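Local coordinates for protein L-Ribose isomerase (Acinetobacter, PDB 4Q0Q) that isomerises the aldose L-ribose to the ketose L-ribulose, probably at the metal-centred active site of a cupin-type beta-barrel, at residues A[81-86]-A[217-222]; A[119-124]-A[238-243]; A[76-81]-A[100-105]; A[135-140]-A[191-196]. One frame throughout, in Å; residues are numbered along the deposited sequence.

Contacts 1, 2 and 3 gather round the cobalt-bound sugar, and contact 4 packs strands 135-137 and 191-193 of the two sheets together. Contact 2 supplies H119 and E124 to the metal and K122 to the sugar. Contact 1, with its centre about 9 Å away, brings E222 to O4 of the same sugar, and E222 OE2 lies 2.7 Å from N243 ND2 of contact 2, a probable hydrogen bond. Contact 3, also about 9 Å from contact 1 between centres, shares N81 with it. Contact 4 lies about 15 Å from contact 2 by centres, yet its M193 side chain comes within about 6 Å of the cobalt. Contacts 1, 3 and 4 also touch the second subunit.

Contact 1: residues A[81-86]-A[217-222]; sequences NEPAVD and STYSHE. With QDK (L-ribulose), chain E; RUU (alpha-L-ribulofuranose), chain C.
The amide of N81 lies over one face of the Y219 ring, with planes 11° apart; its OD1 sits 3.4 Å from Y219 CD1, displaced toward the rim. At the ring's edge, near its plane, stand the carbonyl O of E82 and, within the ring's own segment, CG of H221. P83 approaches obliquely and brings its CG to 3.6 Å from Y219 CE1; W237 meets the same tyrosine from outside the two segments.

Two bonds to a single residue keep the amide lying along the ring face. S220 N donates to N81 OD1 at 2.9 Å, nearly straight at 168°, and N81 ND2 returns a longer bond of 3.2 Å to S220 O. Each donor lies in the carbonyl plane on a lone pair of its acceptor, so the amide is read on both its polar atoms and its rotation is fixed. With CG anti to the backbone N (chi1 -163°), the amide turns from strand 73-82 toward the loop.

The chain of bonds continues toward the sugar: S220 OG donates to E222 OE1 at 2.7 Å, from above the carboxylate plane, while E222 OE2 accepts a hydrogen bond from O4 of the ribulofuranose, also at 2.7 Å. R254 and N243 hold OE2 as well. An Asn amide pairing with backbone N-H and C=O thus fastens the end of a sheet strand to the loop that lines the sugar pocket, an arrangement consistent with a cupin-type site.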
# COMPACT_ATOMS: atom_id res chain seq x y z
N ASN A 81 4.96 12.02 19.87
CA ASN A 81 5.78 13.11 20.38
C ASN A 81 6.01 12.74 21.84
O ASN A 81 5.37 13.25 22.76
CB ASN A 81 5.06 14.46 20.26
CG ASN A 81 6.03 15.63 20.38
OD1 ASN A 81 7.19 15.54 19.98
ND2 ASN A 81 5.54 16.75 20.91
N GLU A 82 6.93 11.80 22.01
CA GLU A 82 7.31 11.24 23.30
C GLU A 82 8.58 11.87 23.88
O GLU A 82 9.63 11.85 23.25
CB GLU A 82 7.49 9.73 23.13
CG GLU A 82 8.20 9.02 24.28
CD GLU A 82 7.46 9.16 25.59
OE1 GLU A 82 6.23 8.99 25.60
OE2 GLU A 82 8.12 9.43 26.61
N PRO A 83 8.49 12.42 25.10
CA PRO A 83 9.61 13.05 25.80
C PRO A 83 10.76 12.09 26.07
O PRO A 83 11.93 12.49 26.05
CB PRO A 83 8.97 13.56 27.10
CG PRO A 83 7.53 13.80 26.71
CD PRO A 83 7.24 12.57 25.87
N ALA A 84 10.43 10.83 26.31
CA ALA A 84 11.44 9.81 26.60
C ALA A 84 12.27 10.21 27.83
O ALA A 84 13.48 9.97 27.89
CB ALA A 84 12.34 9.59 25.40
N VAL A 85 11.62 10.83 28.80
CA VAL A 85 12.30 11.26 30.01
C VAL A 85 12.35 10.14 31.06
O VAL A 85 13.27 10.10 31.88
CB VAL A 85 11.61 12.50 30.61
CG1 VAL A 85 12.07 12.74 32.04
CG2 VAL A 85 11.94 13.72 29.75
N ASP A 86 11.37 9.24 31.02
CA ASP A 86 11.32 8.13 31.96
C ASP A 86 12.55 7.25 31.84
O ASP A 86 12.93 6.86 30.73
CB ASP A 86 10.06 7.28 31.73
CG ASP A 86 8.79 7.95 32.22
OD1 ASP A 86 8.24 8.82 31.50
OD2 ASP A 86 8.34 7.62 33.33
N SER A 217 11.94 12.22 14.21
CA SER A 217 12.89 13.14 14.82
C SER A 217 12.85 13.12 16.33
O SER A 217 12.10 12.34 16.93
CB SER A 217 12.56 14.55 14.36
OG SER A 217 11.38 15.00 14.98
N THR A 218 13.66 13.97 16.95
CA THR A 218 13.67 14.08 18.40
C THR A 218 12.43 14.90 18.77
O THR A 218 11.70 15.36 17.88
CB THR A 218 14.97 14.75 18.94
OG1 THR A 218 15.15 16.05 18.37
CG2 THR A 218 16.19 13.88 18.63
N TYR A 219 12.19 15.07 20.06
CA TYR A 219 11.01 15.78 20.55
C TYR A 219 10.72 17.14 19.93
O TYR A 219 11.62 17.96 19.74
CB TYR A 219 11.10 15.93 22.07
CG TYR A 219 9.79 16.28 22.72
CD1 TYR A 219 8.83 15.30 22.97
CD2 TYR A 219 9.51 17.59 23.11
CE1 TYR A 219 7.62 15.61 23.59
CE2 TYR A 219 8.30 17.92 23.73
CZ TYR A 219 7.37 16.92 23.97
OH TYR A 219 6.19 17.23 24.61
N SER A 220 9.45 17.39 19.65
CA SER A 220 9.04 18.66 19.05
C SER A 220 8.41 19.59 20.09
O SER A 220 7.31 19.34 20.59
CB SER A 220 8.05 18.37 17.92
OG SER A 220 7.71 19.56 17.23
N HIS A 221 9.13 20.65 20.44
CA HIS A 221 8.65 21.64 21.42
C HIS A 221 7.86 22.70 20.67
O HIS A 221 8.42 23.69 20.20
CB HIS A 221 9.84 22.30 22.12
CG HIS A 221 10.76 21.34 22.81
ND1 HIS A 221 10.49 20.80 24.05
CD2 HIS A 221 11.94 20.80 22.41
CE1 HIS A 221 11.46 19.97 24.39
NE2 HIS A 221 12.35 19.95 23.41
N GLU A 222 6.55 22.50 20.55
CA GLU A 222 5.69 23.44 19.82
C GLU A 222 4.39 23.75 20.56
O GLU A 222 3.47 22.94 20.57
CB GLU A 222 5.35 22.87 18.44
CG GLU A 222 6.56 22.56 17.56
CD GLU A 222 6.16 21.95 16.22
OE1 GLU A 222 5.60 20.83 16.22
OE2 GLU A 222 6.42 22.58 15.17
C1 QDK E . -0.61 11.20 18.59
O1 QDK E . -1.85 11.66 18.10
C2 QDK E . -0.24 11.98 19.83
O2 QDK E . -1.02 12.03 20.78
C3 QDK E . 1.01 12.83 19.83
O3 QDK E . 0.65 14.21 19.79
C4 QDK E . 1.84 12.55 21.09
O4 QDK E . 1.13 12.97 22.24
C5 QDK E . 2.14 11.06 21.18
O5 QDK E . 2.99 10.80 22.28
C1 RUU C . 9.79 19.86 9.46
O1 RUU C . 11.02 20.48 9.09
C2 RUU C . 9.14 20.60 10.60
O2 RUU C . 10.03 20.67 11.71
C3 RUU C . 7.80 20.04 11.06
O3 RUU C . 7.99 19.14 12.13
C4 RUU C . 7.08 21.30 11.56
O4 RUU C . 7.51 21.58 12.89
C5 RUU C . 7.61 22.40 10.64
O5 RUU C . 8.88 21.95 10.16

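Contact 2: residues A[119-124]-A[238-243]; sequences HGRKTE and LGMHDN. With CO (cobalt (II) ion), chain B; RUU (alpha-L-ribulofuranose), chain C.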
# COMPACT_ATOMS: atom_id res chain seq x y z
N HIS A 119 16.02 24.45 14.15
CA HIS A 119 15.69 24.05 15.51
C HIS A 119 16.98 24.05 16.32
O HIS A 119 18.03 23.65 15.82
CB HIS A 119 15.08 22.64 15.52
CG HIS A 119 13.92 22.48 14.60
ND1 HIS A 119 12.72 23.13 14.80
CD2 HIS A 119 13.76 21.76 13.47
CE1 HIS A 119 11.88 22.81 13.83
NE2 HIS A 119 12.49 21.98 13.01
N GLY A 120 16.89 24.49 17.56
CA GLY A 120 18.07 24.50 18.40
C GLY A 120 18.28 23.14 19.04
O GLY A 120 19.41 22.73 19.30
N ARG A 121 17.19 22.41 19.28
CA ARG A 121 17.27 21.11 19.93
C ARG A 121 16.89 19.90 19.07
O ARG A 121 17.48 18.83 19.19
CB ARG A 121 16.39 21.12 21.18
CG ARG A 121 16.53 22.38 22.03
CD ARG A 121 15.40 22.50 23.03
NE ARG A 121 15.51 23.69 23.86
CZ ARG A 121 15.37 24.94 23.42
NH1 ARG A 121 15.12 25.18 22.14
NH2 ARG A 121 15.48 25.96 24.27
N LYS A 122 15.91 20.09 18.20
CA LYS A 122 15.40 19.01 17.36
C LYS A 122 16.14 18.62 16.08
O LYS A 122 16.35 19.44 15.19
CB LYS A 122 13.94 19.31 16.99
CG LYS A 122 13.25 18.21 16.20
CD LYS A 122 11.76 18.50 15.96
CE LYS A 122 11.51 19.12 14.59
NZ LYS A 122 10.08 19.51 14.42
N THR A 123 16.51 17.34 16.00
CA THR A 123 17.14 16.79 14.81
C THR A 123 16.05 15.93 14.14
O THR A 123 15.33 15.20 14.82
CB THR A 123 18.36 15.91 15.18
OG1 THR A 123 19.47 16.74 15.51
CG2 THR A 123 18.75 15.00 14.01
N GLU A 124 15.91 16.05 12.83
CA GLU A 124 14.89 15.30 12.10
C GLU A 124 15.46 14.45 10.96
O GLU A 124 16.62 14.59 10.58
CB GLU A 124 13.81 16.25 11.55
CG GLU A 124 14.27 17.68 11.30
CD GLU A 124 13.16 18.62 10.80
OE1 GLU A 124 12.82 18.58 9.59
OE2 GLU A 124 12.63 19.41 11.61
N LEU A 238 7.82 23.47 29.57
CA LEU A 238 6.55 24.18 29.52
C LEU A 238 6.60 25.51 28.76
O LEU A 238 7.24 26.46 29.21
CB LEU A 238 6.04 24.42 30.94
CG LEU A 238 4.66 25.07 31.12
CD1 LEU A 238 3.59 24.22 30.46
CD2 LEU A 238 4.36 25.21 32.61
N GLY A 239 5.93 25.56 27.62
CA GLY A 239 5.90 26.77 26.82
C GLY A 239 7.06 26.92 25.85
O GLY A 239 7.08 27.84 25.03
N MET A 240 8.02 26.01 25.94
CA MET A 240 9.20 26.05 25.08
C MET A 240 8.80 25.90 23.61
O MET A 240 8.01 25.02 23.26
CB MET A 240 10.16 24.94 25.47
CG MET A 240 11.52 25.01 24.81
SD MET A 240 12.47 23.51 25.10
CE MET A 240 12.86 23.68 26.85
N HIS A 241 9.33 26.78 22.76
CA HIS A 241 9.03 26.74 21.32
C HIS A 241 10.35 26.59 20.56
O HIS A 241 11.06 27.56 20.31
CB HIS A 241 8.31 28.03 20.90
CG HIS A 241 7.91 28.05 19.46
ND1 HIS A 241 7.30 26.99 18.84
CD2 HIS A 241 8.00 29.03 18.53
CE1 HIS A 241 7.03 27.30 17.58
NE2 HIS A 241 7.44 28.54 17.37
N ASP A 242 10.67 25.35 20.20
CA ASP A 242 11.91 25.02 19.50
C ASP A 242 11.89 25.25 17.99
O ASP A 242 12.56 24.56 17.24
CB ASP A 242 12.29 23.57 19.82
CG ASP A 242 13.65 23.19 19.28
OD1 ASP A 242 14.61 23.96 19.49
OD2 ASP A 242 13.76 22.13 18.64
N ASN A 243 11.10 26.23 17.55
CA ASN A 243 11.03 26.56 16.13
C ASN A 243 11.45 28.00 15.93
O ASN A 243 11.01 28.90 16.65
CB ASN A 243 9.61 26.40 15.59
CG ASN A 243 9.12 24.98 15.65
OD1 ASN A 243 9.91 24.04 15.71
ND2 ASN A 243 7.80 24.80 15.62
CO CO B . 12.09 21.36 10.94
C1 RUU C . 9.79 19.86 9.46
O1 RUU C . 11.02 20.48 9.09
C2 RUU C . 9.14 20.60 10.60
O2 RUU C . 10.03 20.67 11.71
C3 RUU C . 7.80 20.04 11.06
O3 RUU C . 7.99 19.14 12.13
C4 RUU C . 7.08 21.30 11.56
O4 RUU C . 7.51 21.58 12.89
C5 RUU C . 7.61 22.40 10.64
O5 RUU C . 8.88 21.95 10.16
O HOH W 1 9.71 21.86 16.93
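D242 reaches into the 119-124 loop, which carries H119 and E124 of what looks like the cupin HxH...E metal motif; with H117 and H199 they bind cobalt. From CB, which lies 4.0 Å from R121 NH1, the D242 side chain heads toward the loop, chi1 near trans (-173°) pointing CG at it. CG faces the amide of R121, and the two carboxylate oxygens then divide the loop between them. OD1 accepts from R121 N on the syn side and from R121 NH1 at 3.0 Å, both from the same face of the carboxylate; the G120 N-H adds a weak third bond. D242 OD2 accepts from K122 N at 3.0 Å, again syn. The same oxygen packs against CB of K122 and of H119. One carboxylate therefore gathers successive backbone N-H groups of the turn.

The backbone of D242 positions the metal ligand. H119 ND1 donates to D242 O at 2.8 Å, 5° out of the imidazole plane, which, with the metal bond from NE2 to cobalt at 2.2 Å, sets the ring's rotation. K122 passes over one face of the ring, and its NZ donates to O2 of the ribulofuranose at 2.9 Å and to O3. Since both O1 and O2 of this sugar bind the metal, O2 is held by both the cobalt and K122.

R121 meets D242 with its guanidinium edge, the two flat groups turned 89° apart, and its NE is paired with E97. Over one guanidinium face lies the M240 sulfur, with SD 3.3 Å from R121 NE.

Contact 3: residues A[76-81]-A[100-105]; sequences IFESLN and GLCDKL. With QDK (L-ribulose), chain E; RUU (alpha-L-ribulofuranose), chain D; RUU (alpha-L-ribulofuranose), chain C.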
# COMPACT_ATOMS: atom_id res chain seq x y z
N ILE A 76 0.22 18.41 8.84
CA ILE A 76 1.06 17.55 9.66
C ILE A 76 0.19 16.75 10.62
O ILE A 76 -0.59 17.31 11.39
CB ILE A 76 2.07 18.36 10.49
CG1 ILE A 76 3.03 19.11 9.56
CG2 ILE A 76 2.84 17.42 11.42
CD1 ILE A 76 4.04 19.98 10.28
N PHE A 77 0.32 15.43 10.56
CA PHE A 77 -0.40 14.53 11.44
C PHE A 77 0.65 13.91 12.35
O PHE A 77 1.46 13.10 11.90
CB PHE A 77 -1.11 13.44 10.64
CG PHE A 77 -2.25 13.95 9.79
CD1 PHE A 77 -3.34 14.58 10.38
CD2 PHE A 77 -2.24 13.77 8.41
CE1 PHE A 77 -4.42 15.02 9.61
CE2 PHE A 77 -3.31 14.21 7.63
CZ PHE A 77 -4.40 14.83 8.23
N GLU A 78 0.63 14.32 13.61
CA GLU A 78 1.59 13.82 14.60
C GLU A 78 1.08 12.57 15.31
O GLU A 78 0.12 12.64 16.08
CB GLU A 78 1.87 14.95 15.60
CG GLU A 78 2.86 14.62 16.69
CD GLU A 78 3.12 15.82 17.59
OE1 GLU A 78 4.03 16.63 17.27
OE2 GLU A 78 2.41 15.97 18.60
N SER A 79 1.73 11.44 15.06
CA SER A 79 1.32 10.19 15.71
C SER A 79 2.10 9.94 16.99
O SER A 79 1.69 9.15 17.85
CB SER A 79 1.53 9.00 14.76
OG SER A 79 2.90 8.78 14.51
N LEU A 80 3.24 10.61 17.12
CA LEU A 80 4.08 10.42 18.28
C LEU A 80 4.96 11.64 18.60
O LEU A 80 5.59 12.21 17.71
CB LEU A 80 4.98 9.20 18.07
CG LEU A 80 5.91 8.82 19.23
CD1 LEU A 80 5.12 8.15 20.34
CD2 LEU A 80 7.00 7.89 18.71
N ASN A 81 4.96 12.02 19.87
CA ASN A 81 5.78 13.11 20.38
C ASN A 81 6.01 12.74 21.84
O ASN A 81 5.37 13.25 22.76
CB ASN A 81 5.06 14.46 20.26
CG ASN A 81 6.03 15.63 20.38
OD1 ASN A 81 7.19 15.54 19.98
ND2 ASN A 81 5.54 16.75 20.91
N GLY A 100 14.07 12.51 22.99
CA GLY A 100 12.65 12.28 22.79
C GLY A 100 12.41 11.70 21.41
O GLY A 100 13.34 11.62 20.60
N LEU A 101 11.17 11.34 21.12
CA LEU A 101 10.82 10.73 19.84
C LEU A 101 9.56 11.35 19.23
O LEU A 101 8.51 11.39 19.88
CB LEU A 101 10.59 9.23 20.03
CG LEU A 101 11.80 8.40 20.50
CD1 LEU A 101 11.37 6.99 20.89
CD2 LEU A 101 12.86 8.37 19.40
N CYS A 102 9.66 11.81 17.99
CA CYS A 102 8.53 12.42 17.30
C CYS A 102 8.34 11.80 15.92
O CYS A 102 9.28 11.76 15.12
CB CYS A 102 8.73 13.94 17.18
SG CYS A 102 7.30 14.86 16.52
N ASP A 103 7.13 11.32 15.65
CA ASP A 103 6.80 10.70 14.36
C ASP A 103 5.59 11.44 13.80
O ASP A 103 4.60 11.63 14.51
CB ASP A 103 6.44 9.22 14.57
CG ASP A 103 6.49 8.41 13.28
OD1 ASP A 103 5.99 8.89 12.25
OD2 ASP A 103 7.04 7.28 13.31
N LYS A 104 5.66 11.87 12.55
CA LYS A 104 4.54 12.57 11.96
C LYS A 104 4.53 12.44 10.45
O LYS A 104 5.57 12.20 9.84
CB LYS A 104 4.56 14.06 12.35
CG LYS A 104 5.62 14.89 11.64
CD LYS A 104 6.62 15.49 12.63
CE LYS A 104 7.43 14.40 13.33
NZ LYS A 104 8.46 14.95 14.27
N LEU A 105 3.34 12.57 9.87
CA LEU A 105 3.19 12.49 8.43
C LEU A 105 2.98 13.92 7.95
O LEU A 105 2.15 14.65 8.50
CB LEU A 105 1.97 11.65 8.07
CG LEU A 105 1.89 11.30 6.59
CD1 LEU A 105 3.05 10.37 6.24
CD2 LEU A 105 0.54 10.64 6.28
C1 QDK E . -0.61 11.20 18.59
O1 QDK E . -1.85 11.66 18.10
C2 QDK E . -0.24 11.98 19.83
O2 QDK E . -1.02 12.03 20.78
C3 QDK E . 1.01 12.83 19.83
O3 QDK E . 0.65 14.21 19.79
C4 QDK E . 1.84 12.55 21.09
O4 QDK E . 1.13 12.97 22.24
C5 QDK E . 2.14 11.06 21.18
O5 QDK E . 2.99 10.80 22.28
C1 RUU D . -0.78 16.82 14.32
O1 RUU D . -2.00 16.10 14.42
C2 RUU D . -0.90 18.22 14.88
O2 RUU D . -1.32 19.12 13.87
C3 RUU D . 0.39 18.74 15.52
O3 RUU D . 0.99 19.70 14.67
C4 RUU D . -0.06 19.41 16.82
O4 RUU D . -0.21 20.81 16.61
C5 RUU D . -1.43 18.80 17.12
O5 RUU D . -1.91 18.20 15.91
C1 RUU C . 9.79 19.86 9.46
O1 RUU C . 11.02 20.48 9.09
C2 RUU C . 9.14 20.60 10.60
O2 RUU C . 10.03 20.67 11.71
C3 RUU C . 7.80 20.04 11.06
O3 RUU C . 7.99 19.14 12.13
C4 RUU C . 7.08 21.30 11.56
O4 RUU C . 7.51 21.58 12.89
C5 RUU C . 7.61 22.40 10.64
O5 RUU C . 8.88 21.95 10.16
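F77 and L105 form an antiparallel hydrogen-bonded pair: F77 N donates a hydrogen bond to L105 O at 2.9 Å, and L105 N donates to F77 O at 2.8 Å. Farther along, S79 and L80 both face D103, a classic beta bulge that shifts the register by one. D103 O consequently takes two amides, S79 N at 2.9 Å and L80 N at 3.1 Å; the latter meets a lone pair in the carbonyl plane, whereas the former comes in tilted by 22°. D103 N completes the pattern by donating to L80 O at 2.7 Å, and C102 CA adds a CA-H...O contact to that same carbonyl at 3.0 Å.

Side chains find their polar partners mostly outside the pair. The hydroxyl of S79 and OD1 of D103 both bond to Y38, and D103 OD2 makes a salt bridge to K190 of the second subunit. E78 extends its chain so that OE2 accepts a hydrogen bond from O3 of the open-chain L-ribulose at 2.8 Å. On the same face as E78, K104 turns its amine toward E215 and S217, though the amine's position is less certain, while its CG packs on I76 CG2 at 3.8 Å.

Strand 101-108 lies between strands 73-82 and 211-217 in the six-stranded antiparallel sheet. The F77 ring leaves that sheet to pack on V26, A29 and A30 of helix 19-35, and strand 50-52 borders strand 73-82 beyond I76.

Contact 4: residues A[135-140]-A[191-196]; sequences VFYSPT and FVMHRK. With RUU (alpha-L-ribulofuranose), chain I.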
# COMPACT_ATOMS: atom_id res chain seq x y z
N VAL A 135 14.34 19.46 -0.84
CA VAL A 135 14.84 20.05 0.40
C VAL A 135 15.88 21.13 0.11
O VAL A 135 16.78 20.94 -0.71
CB VAL A 135 15.48 18.96 1.30
CG1 VAL A 135 15.84 19.54 2.65
CG2 VAL A 135 14.51 17.78 1.46
N PHE A 136 15.72 22.27 0.77
CA PHE A 136 16.63 23.40 0.64
C PHE A 136 17.20 23.58 2.04
O PHE A 136 16.44 23.66 3.01
CB PHE A 136 15.86 24.66 0.21
CG PHE A 136 14.99 24.45 -0.99
CD1 PHE A 136 15.53 24.47 -2.27
CD2 PHE A 136 13.63 24.20 -0.85
CE1 PHE A 136 14.73 24.23 -3.39
CE2 PHE A 136 12.83 23.96 -1.95
CZ PHE A 136 13.38 23.98 -3.22
N TYR A 137 18.52 23.64 2.17
CA TYR A 137 19.11 23.79 3.50
C TYR A 137 20.52 24.37 3.51
O TYR A 137 21.19 24.43 2.49
CB TYR A 137 19.14 22.43 4.20
CG TYR A 137 20.10 21.45 3.56
CD1 TYR A 137 19.75 20.76 2.41
CD2 TYR A 137 21.37 21.22 4.11
CE1 TYR A 137 20.63 19.86 1.81
CE2 TYR A 137 22.26 20.33 3.52
CZ TYR A 137 21.89 19.66 2.37
OH TYR A 137 22.76 18.78 1.77
N SER A 138 20.94 24.81 4.69
CA SER A 138 22.28 25.35 4.88
C SER A 138 23.15 24.22 5.43
O SER A 138 22.86 23.68 6.49
CB SER A 138 22.27 26.49 5.90
OG SER A 138 23.60 26.86 6.24
N PRO A 139 24.22 23.86 4.70
CA PRO A 139 25.12 22.80 5.14
C PRO A 139 25.90 23.25 6.37
O PRO A 139 26.51 22.45 7.07
CB PRO A 139 26.02 22.60 3.92
CG PRO A 139 26.12 23.99 3.38
CD PRO A 139 24.69 24.48 3.45
N THR A 140 25.84 24.55 6.63
CA THR A 140 26.52 25.13 7.77
C THR A 140 25.56 25.27 8.94
O THR A 140 24.47 25.82 8.81
CB THR A 140 27.06 26.55 7.46
OG1 THR A 140 27.70 26.57 6.17
CG2 THR A 140 28.06 26.95 8.52
N PHE A 191 17.11 10.52 5.17
CA PHE A 191 17.90 11.74 5.10
C PHE A 191 17.83 12.49 6.44
O PHE A 191 16.75 12.83 6.90
CB PHE A 191 17.39 12.65 3.98
CG PHE A 191 18.28 13.83 3.71
CD1 PHE A 191 19.47 13.68 2.99
CD2 PHE A 191 17.95 15.10 4.18
CE1 PHE A 191 20.31 14.77 2.75
CE2 PHE A 191 18.78 16.19 3.95
CZ PHE A 191 19.96 16.03 3.23
N VAL A 192 18.99 12.75 7.04
CA VAL A 192 19.04 13.43 8.33
C VAL A 192 19.26 14.96 8.26
O VAL A 192 20.12 15.45 7.53
CB VAL A 192 20.15 12.80 9.23
CG1 VAL A 192 20.31 13.58 10.53
CG2 VAL A 192 19.81 11.35 9.52
N MET A 193 18.45 15.70 9.01
CA MET A 193 18.57 17.15 9.08
C MET A 193 18.95 17.46 10.53
O MET A 193 18.09 17.49 11.42
CB MET A 193 17.25 17.84 8.72
CG MET A 193 17.31 19.38 8.71
SD MET A 193 18.53 20.08 7.54
CE MET A 193 17.87 19.55 5.98
N HIS A 194 20.24 17.66 10.76
CA HIS A 194 20.73 17.95 12.11
C HIS A 194 20.17 19.24 12.66
O HIS A 194 19.86 20.18 11.91
CB HIS A 194 22.26 18.00 12.13
CG HIS A 194 22.91 16.67 11.94
ND1 HIS A 194 22.70 15.61 12.80
CD2 HIS A 194 23.77 16.22 11.00
CE1 HIS A 194 23.39 14.57 12.38
NE2 HIS A 194 24.05 14.91 11.29
N ARG A 195 20.04 19.28 13.98
CA ARG A 195 19.55 20.45 14.68
C ARG A 195 20.51 21.60 14.37
O ARG A 195 21.67 21.38 14.04
CB ARG A 195 19.52 20.19 16.18
CG ARG A 195 20.88 19.77 16.76
CD ARG A 195 20.82 19.59 18.26
NE ARG A 195 20.02 18.44 18.66
CZ ARG A 195 20.49 17.21 18.81
NH1 ARG A 195 21.77 16.96 18.59
NH2 ARG A 195 19.68 16.23 19.20
N LYS A 196 20.00 22.83 14.46
CA LYS A 196 20.77 24.04 14.20
C LYS A 196 21.08 24.29 12.74
O LYS A 196 21.92 25.13 12.41
CB LYS A 196 22.06 24.05 15.03
CG LYS A 196 21.80 24.17 16.53
CD LYS A 196 23.10 24.25 17.33
CE LYS A 196 22.83 24.45 18.81
NZ LYS A 196 22.15 23.28 19.42
C1 RUU I . 26.41 31.42 10.25
O1 RUU I . 27.59 31.03 9.57
C2 RUU I . 25.17 31.22 9.39
O2 RUU I . 24.88 32.41 8.67
C3 RUU I . 23.95 30.78 10.19
O3 RUU I . 22.86 31.66 9.92
C4 RUU I . 23.60 29.38 9.68
O4 RUU I . 22.34 29.42 9.02
C5 RUU I . 24.69 29.00 8.69
O5 RUU I . 25.47 30.18 8.44
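Y137 and F191 make the aromatic part of this contact, an offset edge-to-face pair with ring centroids 5.9 Å apart and planes at 64°. The edge of F191 is directed at the tyrosine face, and its CZ comes to 4.1 Å from Y137 CE1. Y137 places CG between its backbone N and carbonyl carbon (chi1 68°), which swings the ring across toward strand 191-193; the hydroxyl at its far end is bonded to P156 O.

A sulfur-aromatic contact is the second kind. M193 SD lies 5.2 Å from the centroid of the Y137 ring, 43° off the ring normal, so the thioether stands obliquely to the ring. Bends at chi2 and chi3 turn the methionine's end back toward strand 135-137.

Plain apolar packing comes from the methionine methyl. M193 CE rests 3.6 Å from Y137 CB and 3.9 Å from V135 CG1, lodged beside two residues of one strand; the V135 and M193 side chains run antiparallel alongside one another.

Polar bonding stays within 135-140 or leads elsewhere. S138 OG donates to T140 O at 2.9 Å, and a ribulofuranose at this exposed end approaches T140 O through its C5. K196 NZ bonds to G120 O of its own chain and to G87 O of the second subunit.

The strand axes are 10.6 Å apart, too far for backbone pairing, so strands 135-137 and 191-193, which belong to different sheets, meet through side chains. Dispersion and aromatic contacts join them in an apolar cluster, from which M193 also touches the metal ligands E124 and H199.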